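Local atomic coordinates of SsfS6 (Streptomyces sp. SF2575, PDB entry 4FZR), a protein that belongs to the erythromycin biosynthesis protein CIII-like family and has the GT-B fold of two Rossmann-like domains. Residues 40-53 against 62-74. Sequence-based numbering, arbitrary orientation.
Sequences RAAGHEVLVAASEN and GLPFAPTCPSLDM
With chi1 of N53 at 60°, its CG is set between the backbone N and the carbonyl carbon, turning the amide to L72, and F65, turned with CG anti to N (chi1 173°), sends its ring along strand 45-51 until CZ lies 3.5 Å from S51 O, which sits at the ring edge. N53 OD1 accepts L72 N at 2.9 Å and the S51 hydroxyl at 2.7 Å from OG, the two donors approaching from opposite faces of the amide plane; a short side chain carrying both acceptor and donor suits this corner, since ND2 also bonds C24 O. Strands 45-51 and 65-67 run parallel, joined by the hydrogen bonds V48 N to P64 O, A66 N to V48 O, A50 N to A66 O and, just past the second strand, T68 N to A50 O. P64, lacking an N-H, gives the pairing its carbonyl while its ring packs on L47 CD1 (3.8 Å from CB) and reaches over one face of the R40 guanidinium, toward its rim. Small A49 lets T68 CG2 come within 3.5 Å of its CB. This is the right-handed beta-alpha-beta crossover of a Rossmann-like domain: helix 55-60 covers V48, L63 and F65 through V58, helix 93-122 covers L47 and T68, and strand 45-51 continues the sheet to strand 17-21, leaving 65-67 outermost within the chain.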
loop_
_atom_site.group_PDB
_atom_site.type_symbol
_atom_site.label_atom_id
_atom_site.label_comp_id
_atom_site.label_asym_id
_atom_site.label_seq_id
_atom_site.Cartn_x
_atom_site.Cartn_y
_atom_site.Cartn_z
ATOM N N ARG A 40 0.777 9.345 2.173
ATOM C CA ARG A 40 -0.516 9.261 1.515
ATOM C C ARG A 40 -1.636 9.164 2.548
ATOM O O ARG A 40 -2.713 9.729 2.366
ATOM C CB ARG A 40 -0.540 8.054 0.583
ATOM C CG ARG A 40 -1.548 8.154 -0.542
ATOM C CD ARG A 40 -1.264 7.104 -1.601
ATOM N NE ARG A 40 -2.301 7.058 -2.629
ATOM C CZ ARG A 40 -2.469 6.049 -3.480
ATOM N NH1 ARG A 40 -1.677 4.985 -3.427
ATOM N NH2 ARG A 40 -3.439 6.098 -4.382
ATOM N N ALA A 41 -1.377 8.453 3.639
ATOM C CA ALA A 41 -2.361 8.314 4.704
ATOM C C ALA A 41 -2.617 9.657 5.383
ATOM O O ALA A 41 -3.693 9.890 5.936
ATOM C CB ALA A 41 -1.896 7.300 5.722
ATOM N N ALA A 42 -1.618 10.533 5.340
ATOM C CA ALA A 42 -1.738 11.862 5.927
ATOM C C ALA A 42 -2.252 12.876 4.908
ATOM O O ALA A 42 -2.067 14.081 5.074
ATOM C CB ALA A 42 -0.398 12.312 6.486
ATOM N N GLY A 43 -2.881 12.382 3.846
ATOM C CA GLY A 43 -3.580 13.242 2.911
ATOM C C GLY A 43 -2.720 13.808 1.797
ATOM O O GLY A 43 -3.222 14.525 0.930
ATOM N N HIS A 44 -1.430 13.490 1.806
ATOM C CA HIS A 44 -0.513 14.042 0.812
ATOM C C HIS A 44 -0.569 13.262 -0.502
ATOM O O HIS A 44 -1.089 12.149 -0.554
ATOM C CB HIS A 44 0.910 14.078 1.372
ATOM C CG HIS A 44 1.001 14.739 2.713
ATOM N ND1 HIS A 44 0.680 16.064 2.912
ATOM C CD2 HIS A 44 1.355 14.251 3.925
ATOM C CE1 HIS A 44 0.842 16.366 4.188
ATOM N NE2 HIS A 44 1.252 15.285 4.824
ATOM N N GLU A 45 -0.056 13.870 -1.565
ATOM C CA GLU A 45 -0.053 13.240 -2.876
ATOM C C GLU A 45 1.328 12.661 -3.168
ATOM O O GLU A 45 2.340 13.344 -3.001
ATOM C CB GLU A 45 -0.437 14.259 -3.945
ATOM C CG GLU A 45 -0.783 13.636 -5.278
ATOM C CD GLU A 45 -1.497 14.602 -6.206
ATOM O OE1 GLU A 45 -2.062 15.601 -5.708
ATOM O OE2 GLU A 45 -1.492 14.359 -7.433
ATOM N N VAL A 46 1.371 11.405 -3.607
ATOM C CA VAL A 46 2.642 10.708 -3.790
ATOM C C VAL A 46 2.776 10.102 -5.184
ATOM O O VAL A 46 1.826 9.542 -5.731
ATOM C CB VAL A 46 2.824 9.591 -2.732
ATOM C CG1 VAL A 46 3.985 8.672 -3.103
ATOM C CG2 VAL A 46 3.036 10.197 -1.352
ATOM N N LEU A 47 3.968 10.228 -5.756
ATOM C CA LEU A 47 4.290 9.577 -7.015
ATOM C C LEU A 47 5.686 8.967 -6.908
ATOM O O LEU A 47 6.666 9.674 -6.669
ATOM C CB LEU A 47 4.229 10.579 -8.171
ATOM C CG LEU A 47 4.512 10.030 -9.574
ATOM C CD1 LEU A 47 3.548 8.914 -9.936
ATOM C CD2 LEU A 47 4.435 11.142 -10.603
ATOM N N VAL A 48 5.771 7.650 -7.065
ATOM C CA VAL A 48 7.057 6.965 -6.987
ATOM C C VAL A 48 7.670 6.846 -8.376
ATOM O O VAL A 48 7.080 6.244 -9.276
ATOM C CB VAL A 48 6.924 5.567 -6.362
ATOM C CG1 VAL A 48 8.288 4.886 -6.290
ATOM C CG2 VAL A 48 6.295 5.671 -4.983
ATOM N N ALA A 49 8.849 7.435 -8.545
ATOM C CA ALA A 49 9.530 7.428 -9.831
ATOM C C ALA A 49 10.758 6.521 -9.773
ATOM O O ALA A 49 11.600 6.657 -8.885
ATOM C CB ALA A 49 9.923 8.845 -10.226
ATOM N N ALA A 50 10.849 5.588 -10.718
ATOM C CA ALA A 50 11.947 4.627 -10.744
ATOM C C ALA A 50 12.102 4.027 -12.140
ATOM O O ALA A 50 11.363 4.382 -13.057
ATOM C CB ALA A 50 11.713 3.528 -9.712
ATOM N N SER A 51 13.064 3.122 -12.299
ATOM C CA SER A 51 13.292 2.470 -13.585
ATOM C C SER A 51 12.069 1.652 -14.005
ATOM O O SER A 51 11.328 1.147 -13.162
ATOM C CB SER A 51 14.534 1.578 -13.523
ATOM O OG SER A 51 14.345 0.495 -12.629
ATOM N N GLU A 52 11.869 1.528 -15.314
ATOM C CA GLU A 52 10.701 0.853 -15.870
ATOM C C GLU A 52 10.448 -0.507 -15.228
ATOM O O GLU A 52 9.298 -0.897 -15.015
ATOM C CB GLU A 52 10.877 0.670 -17.378
ATOM C CG GLU A 52 9.707 -0.024 -18.056
ATOM C CD GLU A 52 8.528 0.904 -18.262
ATOM O OE1 GLU A 52 8.738 2.018 -18.790
ATOM O OE2 GLU A 52 7.395 0.528 -17.891
ATOM N N ASN A 53 11.522 -1.229 -14.928
ATOM C CA ASN A 53 11.401 -2.589 -14.406
ATOM C C ASN A 53 10.952 -2.656 -12.945
ATOM O O ASN A 53 10.642 -3.732 -12.433
ATOM C CB ASN A 53 12.710 -3.364 -14.599
ATOM C CG ASN A 53 13.887 -2.723 -13.887
ATOM O OD1 ASN A 53 14.323 -1.629 -14.241
ATOM N ND2 ASN A 53 14.421 -3.417 -12.889
ATOM N N GLY A 62 0.705 -0.839 -4.080
ATOM C CA GLY A 62 -0.479 -0.000 -4.057
ATOM C C GLY A 62 -0.166 1.464 -4.279
ATOM O O GLY A 62 -0.961 2.326 -3.910
ATOM N N LEU A 63 0.980 1.749 -4.892
ATOM C CA LEU A 63 1.422 3.130 -5.075
ATOM C C LEU A 63 1.470 3.548 -6.550
ATOM O O LEU A 63 1.671 2.717 -7.434
ATOM C CB LEU A 63 2.795 3.339 -4.422
ATOM C CG LEU A 63 2.837 3.203 -2.894
ATOM C CD1 LEU A 63 4.272 3.159 -2.399
ATOM C CD2 LEU A 63 2.080 4.340 -2.219
ATOM N N PRO A 64 1.271 4.849 -6.820
ATOM C CA PRO A 64 1.376 5.387 -8.184
ATOM C C PRO A 64 2.805 5.331 -8.718
ATOM O O PRO A 64 3.737 5.606 -7.967
ATOM C CB PRO A 64 0.929 6.847 -8.023
ATOM C CG PRO A 64 0.179 6.891 -6.736
ATOM C CD PRO A 64 0.834 5.877 -5.860
ATOM N N PHE A 65 2.963 4.999 -9.999
ATOM C CA PHE A 65 4.284 4.798 -10.592
ATOM C C PHE A 65 4.514 5.601 -11.871
ATOM O O PHE A 65 3.600 5.798 -12.664
ATOM C CB PHE A 65 4.493 3.316 -10.910
ATOM C CG PHE A 65 5.753 3.037 -11.684
ATOM C CD1 PHE A 65 6.984 3.031 -11.045
ATOM C CD2 PHE A 65 5.710 2.791 -13.048
ATOM C CE1 PHE A 65 8.148 2.779 -11.749
ATOM C CE2 PHE A 65 6.875 2.537 -13.759
ATOM C CZ PHE A 65 8.094 2.532 -13.109
ATOM N N ALA A 66 5.754 6.042 -12.064
ATOM C CA ALA A 66 6.172 6.703 -13.299
ATOM C C ALA A 66 7.627 6.337 -13.593
ATOM O O ALA A 66 8.473 6.411 -12.705
ATOM C CB ALA A 66 6.022 8.211 -13.177
ATOM N N PRO A 67 7.925 5.945 -14.842
ATOM C CA PRO A 67 9.269 5.462 -15.180
ATOM C C PRO A 67 10.253 6.593 -15.470
ATOM O O PRO A 67 9.882 7.570 -16.117
ATOM C CB PRO A 67 9.022 4.634 -16.440
ATOM C CG PRO A 67 7.869 5.327 -17.109
ATOM C CD PRO A 67 7.017 5.908 -16.004
ATOM N N THR A 68 11.490 6.462 -14.997
ATOM C CA THR A 68 12.506 7.493 -15.210
ATOM C C THR A 68 13.608 7.031 -16.162
ATOM O O THR A 68 14.471 7.816 -16.554
ATOM C CB THR A 68 13.137 7.942 -13.880
ATOM O OG1 THR A 68 13.697 6.811 -13.201
ATOM C CG2 THR A 68 12.085 8.601 -13.000
ATOM N N CYS A 69 13.568 5.758 -16.537
ATOM C CA CYS A 69 14.504 5.213 -17.512
ATOM C C CYS A 69 14.066 3.797 -17.865
ATOM O O CYS A 69 13.286 3.189 -17.131
ATOM C CB CYS A 69 15.938 5.220 -16.966
ATOM S SG CYS A 69 16.271 4.039 -15.633
ATOM N N PRO A 70 14.548 3.271 -19.003
ATOM C CA PRO A 70 14.205 1.894 -19.376
ATOM C C PRO A 70 14.693 0.884 -18.343
ATOM O O PRO A 70 15.435 1.250 -17.436
ATOM C CB PRO A 70 14.943 1.697 -20.704
ATOM C CG PRO A 70 15.122 3.076 -21.250
ATOM C CD PRO A 70 15.329 3.951 -20.052
ATOM N N SER A 71 14.276 -0.371 -18.479
ATOM C CA SER A 71 14.677 -1.421 -17.545
ATOM C C SER A 71 16.197 -1.429 -17.321
ATOM O O SER A 71 16.972 -1.198 -18.246
ATOM C CB SER A 71 14.205 -2.786 -18.055
ATOM O OG SER A 71 14.644 -3.826 -17.202
ATOM N N LEU A 72 16.614 -1.688 -16.083
ATOM C CA LEU A 72 18.015 -1.552 -15.692
ATOM C C LEU A 72 18.350 -2.425 -14.495
ATOM O O LEU A 72 17.511 -2.656 -13.633
ATOM C CB LEU A 72 18.292 -0.108 -15.278
ATOM C CG LEU A 72 19.152 0.798 -16.155
ATOM C CD1 LEU A 72 19.579 2.022 -15.359
ATOM C CD2 LEU A 72 20.365 0.077 -16.702
ATOM N N ASP A 73 19.593 -2.883 -14.430
ATOM C CA ASP A 73 20.106 -3.515 -13.228
ATOM C C ASP A 73 21.435 -2.857 -12.904
ATOM O O ASP A 73 22.050 -2.227 -13.758
ATOM C CB ASP A 73 20.232 -5.026 -13.418
ATOM C CG ASP A 73 18.884 -5.691 -13.630
ATOM O OD1 ASP A 73 17.889 -5.197 -13.061
ATOM O OD2 ASP A 73 18.813 -6.691 -14.372
HETATM N N MSE A 74 21.854 -2.964 -11.654
HETATM C CA MSE A 74 23.026 -2.231 -11.199
HETATM C C MSE A 74 24.335 -2.620 -11.900
HETATM O O MSE A 74 25.110 -1.741 -12.279
HETATM C CB MSE A 74 23.174 -2.357 -9.682
HETATM C CG MSE A 74 22.387 -1.314 -8.903
HETATM SE SE MSE A 74 22.866 0.518 -9.393
HETATM C CE MSE A 74 24.815 0.355 -9.380
HETATM O O HOH W 1 -2.586 4.026 -6.275
HETATM O O HOH W 2 14.130 7.509 -10.521
#